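Local atomic coordinates of sorbitol dehydrogenase (Gluconobacter oxydans, PDB entry 5ITG), a protein that probably oxidises D-sorbitol to L-sorbose, with NADP as the likely electron acceptor, and combines a Rossmann domain with a mannitol dehydrogenase-type C-terminal domain. Residues F31-F36 and G99-Y104; H40-V45 and W55-V60. One frame throughout, in Å; residues are numbered along the deposited sequence.

Interaction 1. Residues F31-F36 and G99-Y104; sequences FGVGNF and GALRDY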
loop_
_atom_site.group_PDB
_atom_site.type_symbol
_atom_site.label_atom_id
_atom_site.label_comp_id
_atom_site.label_asym_id
_atom_site.label_seq_id
_atom_site.Cartn_x
_atom_site.Cartn_y
_atom_site.Cartn_z
ATOM N N PHE A 31 -7.790 -7.647 11.619
ATOM C CA PHE A 31 -7.487 -8.936 11.005
ATOM C C PHE A 31 -6.221 -8.820 10.156
ATOM O O PHE A 31 -6.138 -7.973 9.273
ATOM C CB PHE A 31 -8.651 -9.387 10.118
ATOM C CG PHE A 31 -9.790 -10.020 10.876
ATOM C CD1 PHE A 31 -9.715 -11.350 11.280
ATOM C CD2 PHE A 31 -10.933 -9.287 11.186
ATOM C CE1 PHE A 31 -10.765 -11.948 11.983
ATOM C CE2 PHE A 31 -11.991 -9.876 11.891
ATOM C CZ PHE A 31 -11.903 -11.212 12.290
ATOM N N GLY A 32 -5.245 -9.684 10.420
ATOM C CA GLY A 32 -4.004 -9.655 9.669
ATOM C C GLY A 32 -2.996 -8.703 10.288
ATOM O O GLY A 32 -2.811 -7.584 9.807
ATOM N N VAL A 33 -2.339 -9.151 11.358
ATOM C CA VAL A 33 -1.358 -8.325 12.051
ATOM C C VAL A 33 0.019 -8.406 11.397
ATOM O O VAL A 33 0.913 -9.105 11.882
ATOM C CB VAL A 33 -1.252 -8.729 13.538
ATOM C CG1 VAL A 33 -0.225 -7.864 14.261
ATOM C CG2 VAL A 33 -2.603 -8.576 14.196
ATOM N N GLY A 34 0.175 -7.683 10.292
ATOM C CA GLY A 34 1.437 -7.664 9.577
ATOM C C GLY A 34 2.199 -6.383 9.853
ATOM O O GLY A 34 1.718 -5.502 10.576
ATOM N N ASN A 35 3.384 -6.269 9.264
ATOM C CA ASN A 35 4.228 -5.108 9.466
ATOM C C ASN A 35 3.589 -3.777 9.099
ATOM O O ASN A 35 3.728 -2.805 9.834
ATOM C CB ASN A 35 5.530 -5.252 8.683
ATOM C CG ASN A 35 6.312 -6.475 9.080
ATOM O OD1 ASN A 35 6.348 -6.847 10.251
ATOM N ND2 ASN A 35 6.959 -7.107 8.103
ATOM N N PHE A 36 2.900 -3.725 7.964
ATOM C CA PHE A 36 2.285 -2.476 7.545
ATOM C C PHE A 36 1.300 -1.958 8.589
ATOM O O PHE A 36 1.323 -0.773 8.947
ATOM C CB PHE A 36 1.572 -2.646 6.203
ATOM C CG PHE A 36 1.000 -1.365 5.672
ATOM C CD1 PHE A 36 1.841 -0.311 5.331
ATOM C CD2 PHE A 36 -0.372 -1.192 5.553
ATOM C CE1 PHE A 36 1.317 0.901 4.881
ATOM C CE2 PHE A 36 -0.906 0.016 5.106
ATOM C CZ PHE A 36 -0.059 1.062 4.770
ATOM N N GLY A 99 2.226 0.692 22.031
ATOM C CA GLY A 99 1.325 0.014 22.947
ATOM C C GLY A 99 -0.128 -0.131 22.513
ATOM O O GLY A 99 -0.925 -0.737 23.231
ATOM N N ALA A 100 -0.477 0.391 21.338
ATOM C CA ALA A 100 -1.855 0.329 20.845
ATOM C C ALA A 100 -2.466 -1.073 20.706
ATOM O O ALA A 100 -3.670 -1.247 20.903
ATOM C CB ALA A 100 -1.963 1.072 19.510
ATOM N N LEU A 101 -1.644 -2.057 20.355
ATOM C CA LEU A 101 -2.103 -3.437 20.184
ATOM C C LEU A 101 -2.118 -4.095 21.558
ATOM O O LEU A 101 -1.066 -4.454 22.082
ATOM C CB LEU A 101 -1.149 -4.188 19.253
ATOM C CG LEU A 101 -1.484 -5.622 18.844
ATOM C CD1 LEU A 101 -2.803 -5.658 18.083
ATOM C CD2 LEU A 101 -0.359 -6.160 17.982
ATOM N N ARG A 102 -3.309 -4.259 22.133
ATOM C CA ARG A 102 -3.427 -4.825 23.472
ATOM C C ARG A 102 -3.652 -6.326 23.583
ATOM O O ARG A 102 -3.568 -6.887 24.673
ATOM C CB ARG A 102 -4.513 -4.080 24.254
ATOM C CG ARG A 102 -4.129 -2.653 24.650
ATOM C CD ARG A 102 -2.949 -2.629 25.621
ATOM N NE ARG A 102 -1.652 -2.640 24.943
ATOM C CZ ARG A 102 -0.663 -3.489 25.217
ATOM N NH1 ARG A 102 -0.815 -4.411 26.158
ATOM N NH2 ARG A 102 0.486 -3.409 24.555
ATOM N N ASP A 103 -3.949 -6.982 22.470
ATOM C CA ASP A 103 -4.137 -8.424 22.498
ATOM C C ASP A 103 -3.938 -8.969 21.096
ATOM O O ASP A 103 -4.206 -8.280 20.108
ATOM C CB ASP A 103 -5.540 -8.787 22.994
ATOM C CG ASP A 103 -5.583 -10.148 23.684
ATOM O OD1 ASP A 103 -4.698 -10.992 23.413
ATOM O OD2 ASP A 103 -6.509 -10.373 24.495
ATOM N N TYR A 104 -3.453 -10.203 21.018
ATOM C CA TYR A 104 -3.223 -10.862 19.742
ATOM C C TYR A 104 -3.834 -12.255 19.838
ATOM O O TYR A 104 -3.355 -13.103 20.593
ATOM C CB TYR A 104 -1.722 -10.953 19.461
ATOM C CG TYR A 104 -1.371 -11.504 18.096
ATOM C CD1 TYR A 104 -1.595 -12.845 17.779
ATOM C CD2 TYR A 104 -0.810 -10.682 17.119
ATOM C CE1 TYR A 104 -1.267 -13.352 16.517
ATOM C CE2 TYR A 104 -0.480 -11.178 15.856
ATOM C CZ TYR A 104 -0.711 -12.511 15.561
ATOM O OH TYR A 104 -0.388 -12.995 14.315
HETATM O O HOH W 1 -1.972 -11.861 11.764
#
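Val33 and Tyr104 are the residues whose backbones come nearest, 8.3 Å between their CA atoms, where the turn after strand 26-31 approaches strand 101-104 across the intervening strand 56-61. The gap is bridged by side chains. In Tyr104 a chi1 of -175° sets CG opposite the backbone N, so that the CE2 side of the ring reaches Val33 and settles at the branch point: CB of Val33 lies 3.5 Å from CE2 of Tyr104, with both methyls only slightly farther off. Of these, CG1 of Val33 also meets CD2 of Leu101 at 4.1 Å. A water reinforces the pairing, taking the N-H of Val33 at 2.8 Å and lying 3.2 Å from Tyr104 OH. Phe75 of helix 66-77 stacks on the tyrosine ring and touches Val33 and Leu101 too. A glycine in place of Val33 would probably leave a gap beside CE2 of Tyr104 and CD2 of Leu101, with the tyrosine ring less firmly held on that side. Val33 is the centre of an inverse gamma turn, closed by a weak bond from Gly34 N to Gly32 O; Gly32 has backbone angles that suit a residue without CB, and Gly34 is the N-cap of helix 35-39. A glycine-rich turn between the first strand and the following helix is characteristic of the Rossmann fold, where it typically meets the dinucleotide, consistent with NADP binding here.

Interaction 2. Residues H40-V45 and W55-V60; sequences HEAFYV and WAIVGV
Ile57 and Val45 carry most of this contact, in which helix 41-45 lies over one side of strand 56-60, the axes 9.6 Å apart and running nearly antiparallel at 156°. Ile57 points from the strand toward the helix. Its CG1 branch is anti to the carbonyl carbon (chi1 -57°) and continues extended, which carries the terminal CD1 up to the helix surface. There CD1 of Ile57 lies 4.0 Å from CA of Ala42 and 4.2 Å from CG2 of Val45, so that one methyl touches successive turns of the helix. The carboxylate of Glu41 passes beside the same methyl, with OE2 of Glu41 4.4 Å from CD1 of Ile57, but its polar partner is Ser127, whose OG is hydrogen-bonded to OE2.

Val45 divides its two methyls between Ile57 and Trp55. While CG2 takes Ile57, CG1 lies against the backbone just before Ala56, 3.4 Å from the carbonyl oxygen of Trp55. That oxygen is buried with no hydrogen-bonding partner, a polar atom closed in by an aliphatic group. The CB of Trp55 also faces the helix, yet its indole leads away to Arg124 and Pro274.

On the strand's two edges, backbone bonds join Ala56 to strand 26-31 and Ile57 to strand 93-106. With strands 26-31 and 56-61 parallel neighbours and the helical connection packed against the sheet, this is the first beta-alpha-beta crossover of the Rossmann domain.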
loop_
_atom_site.group_PDB
_atom_site.type_symbol
_atom_site.label_atom_id
_atom_site.label_comp_id
_atom_site.label_asym_id
_atom_site.label_seq_id
_atom_site.Cartn_x
_atom_site.Cartn_y
_atom_site.Cartn_z
ATOM N N HIS A 40 1.592 1.553 10.466
ATOM C CA HIS A 40 0.698 2.548 9.889
ATOM C C HIS A 40 -0.556 2.722 10.746
ATOM O O HIS A 40 -0.612 3.629 11.573
ATOM C CB HIS A 40 0.351 2.138 8.447
ATOM C CG HIS A 40 -0.460 3.150 7.698
ATOM N ND1 HIS A 40 -1.837 3.143 7.696
ATOM C CD2 HIS A 40 -0.088 4.202 6.930
ATOM C CE1 HIS A 40 -2.279 4.146 6.955
ATOM N NE2 HIS A 40 -1.237 4.804 6.479
ATOM N N GLU A 41 -1.546 1.849 10.578
ATOM C CA GLU A 41 -2.772 1.959 11.369
ATOM C C GLU A 41 -2.491 2.035 12.876
ATOM O O GLU A 41 -2.987 2.925 13.569
ATOM C CB GLU A 41 -3.703 0.776 11.095
ATOM C CG GLU A 41 -5.086 0.956 11.729
ATOM C CD GLU A 41 -5.962 -0.273 11.613
ATOM O OE1 GLU A 41 -5.883 -0.960 10.573
ATOM O OE2 GLU A 41 -6.746 -0.545 12.553
ATOM N N ALA A 42 -1.701 1.100 13.387
ATOM C CA ALA A 42 -1.379 1.087 14.810
ATOM C C ALA A 42 -0.644 2.364 15.199
ATOM O O ALA A 42 -0.793 2.873 16.315
ATOM C CB ALA A 42 -0.522 -0.139 15.144
ATOM N N PHE A 43 0.144 2.879 14.260
ATOM C CA PHE A 43 0.934 4.099 14.452
ATOM C C PHE A 43 0.052 5.321 14.681
ATOM O O PHE A 43 0.300 6.110 15.599
ATOM C CB PHE A 43 1.823 4.326 13.220
ATOM C CG PHE A 43 2.678 5.555 13.295
ATOM C CD1 PHE A 43 3.821 5.578 14.090
ATOM C CD2 PHE A 43 2.355 6.685 12.551
ATOM C CE1 PHE A 43 4.639 6.710 14.141
ATOM C CE2 PHE A 43 3.162 7.823 12.592
ATOM C CZ PHE A 43 4.309 7.835 13.390
ATOM N N TYR A 44 -0.971 5.488 13.846
ATOM C CA TYR A 44 -1.875 6.631 13.993
ATOM C C TYR A 44 -2.717 6.528 15.264
ATOM O O TYR A 44 -2.917 7.522 15.970
ATOM C CB TYR A 44 -2.791 6.756 12.768
ATOM C CG TYR A 44 -2.092 7.307 11.542
ATOM C CD1 TYR A 44 -1.838 8.675 11.414
ATOM C CD2 TYR A 44 -1.672 6.459 10.515
ATOM C CE1 TYR A 44 -1.183 9.190 10.289
ATOM C CE2 TYR A 44 -1.014 6.959 9.386
ATOM C CZ TYR A 44 -0.773 8.321 9.279
ATOM O OH TYR A 44 -0.117 8.807 8.169
ATOM N N VAL A 45 -3.204 5.327 15.562
ATOM C CA VAL A 45 -4.010 5.133 16.756
ATOM C C VAL A 45 -3.190 5.452 18.005
ATOM O O VAL A 45 -3.693 6.060 18.957
ATOM C CB VAL A 45 -4.547 3.684 16.826
ATOM C CG1 VAL A 45 -5.168 3.413 18.192
ATOM C CG2 VAL A 45 -5.590 3.478 15.728
ATOM N N TRP A 55 -9.799 3.197 22.189
ATOM C CA TRP A 55 -9.547 2.712 20.843
ATOM C C TRP A 55 -8.367 1.764 20.727
ATOM O O TRP A 55 -7.678 1.740 19.702
ATOM C CB TRP A 55 -9.372 3.896 19.896
ATOM C CG TRP A 55 -10.629 4.706 19.763
ATOM C CD1 TRP A 55 -10.892 5.921 20.331
ATOM C CD2 TRP A 55 -11.797 4.351 19.017
ATOM N NE1 TRP A 55 -12.150 6.346 19.980
ATOM C CE2 TRP A 55 -12.728 5.401 19.174
ATOM C CE3 TRP A 55 -12.147 3.247 18.229
ATOM C CZ2 TRP A 55 -13.991 5.380 18.569
ATOM C CZ3 TRP A 55 -13.399 3.227 17.624
ATOM C CH2 TRP A 55 -14.307 4.288 17.799
ATOM N N ALA A 56 -8.129 0.982 21.777
ATOM C CA ALA A 56 -7.041 0.012 21.757
ATOM C C ALA A 56 -7.377 -0.972 20.654
ATOM O O ALA A 56 -8.533 -1.072 20.243
ATOM C CB ALA A 56 -6.942 -0.715 23.095
ATOM N N ILE A 57 -6.379 -1.709 20.183
ATOM C CA ILE A 57 -6.603 -2.664 19.102
ATOM C C ILE A 57 -6.420 -4.118 19.527
ATOM O O ILE A 57 -5.452 -4.457 20.193
ATOM C CB ILE A 57 -5.634 -2.400 17.918
ATOM C CG1 ILE A 57 -5.792 -0.964 17.406
ATOM C CG2 ILE A 57 -5.916 -3.373 16.790
ATOM C CD1 ILE A 57 -4.699 -0.553 16.412
ATOM N N VAL A 58 -7.360 -4.971 19.130
ATOM C CA VAL A 58 -7.274 -6.398 19.416
ATOM C C VAL A 58 -6.919 -7.033 18.075
ATOM O O VAL A 58 -7.717 -6.987 17.143
ATOM C CB VAL A 58 -8.625 -6.982 19.888
ATOM C CG1 VAL A 58 -8.485 -8.478 20.110
ATOM C CG2 VAL A 58 -9.082 -6.293 21.164
ATOM N N GLY A 59 -5.728 -7.610 17.973
ATOM C CA GLY A 59 -5.318 -8.213 16.716
ATOM C C GLY A 59 -5.721 -9.666 16.557
ATOM O O GLY A 59 -5.729 -10.427 17.527
ATOM N N VAL A 60 -6.052 -10.058 15.331
ATOM C CA VAL A 60 -6.455 -11.430 15.055
ATOM C C VAL A 60 -5.742 -12.014 13.840
ATOM O O VAL A 60 -5.740 -11.421 12.760
ATOM C CB VAL A 60 -7.980 -11.534 14.804
ATOM C CG1 VAL A 60 -8.370 -12.988 14.573
ATOM C CG2 VAL A 60 -8.742 -10.962 15.981
#

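From the N terminus, strand 26-31 leads into the glycine-rich turn, which is followed in succession by helices 35-39 and 41-46. Interaction 2 closes the short loop, bringing the chain back from helix 41-46 to strand 56-61 over only nine intervening residues. Interaction 1 closes a much longer one, running through helix 66-77 and strand 82-87 before strand 93-106, and interaction 2 is nested within it. The two centres are about 6 Å apart. Strands 56-61 and 93-106 are parallel neighbours, joined by probable hydrogen bonds of Ile57 N to Ala100 O and Gly59 N to Asp103 O. Interaction 2 packs the helical connection on strand 56-61, while interaction 1 joins the turn after strand 26-31 to strand 93-106.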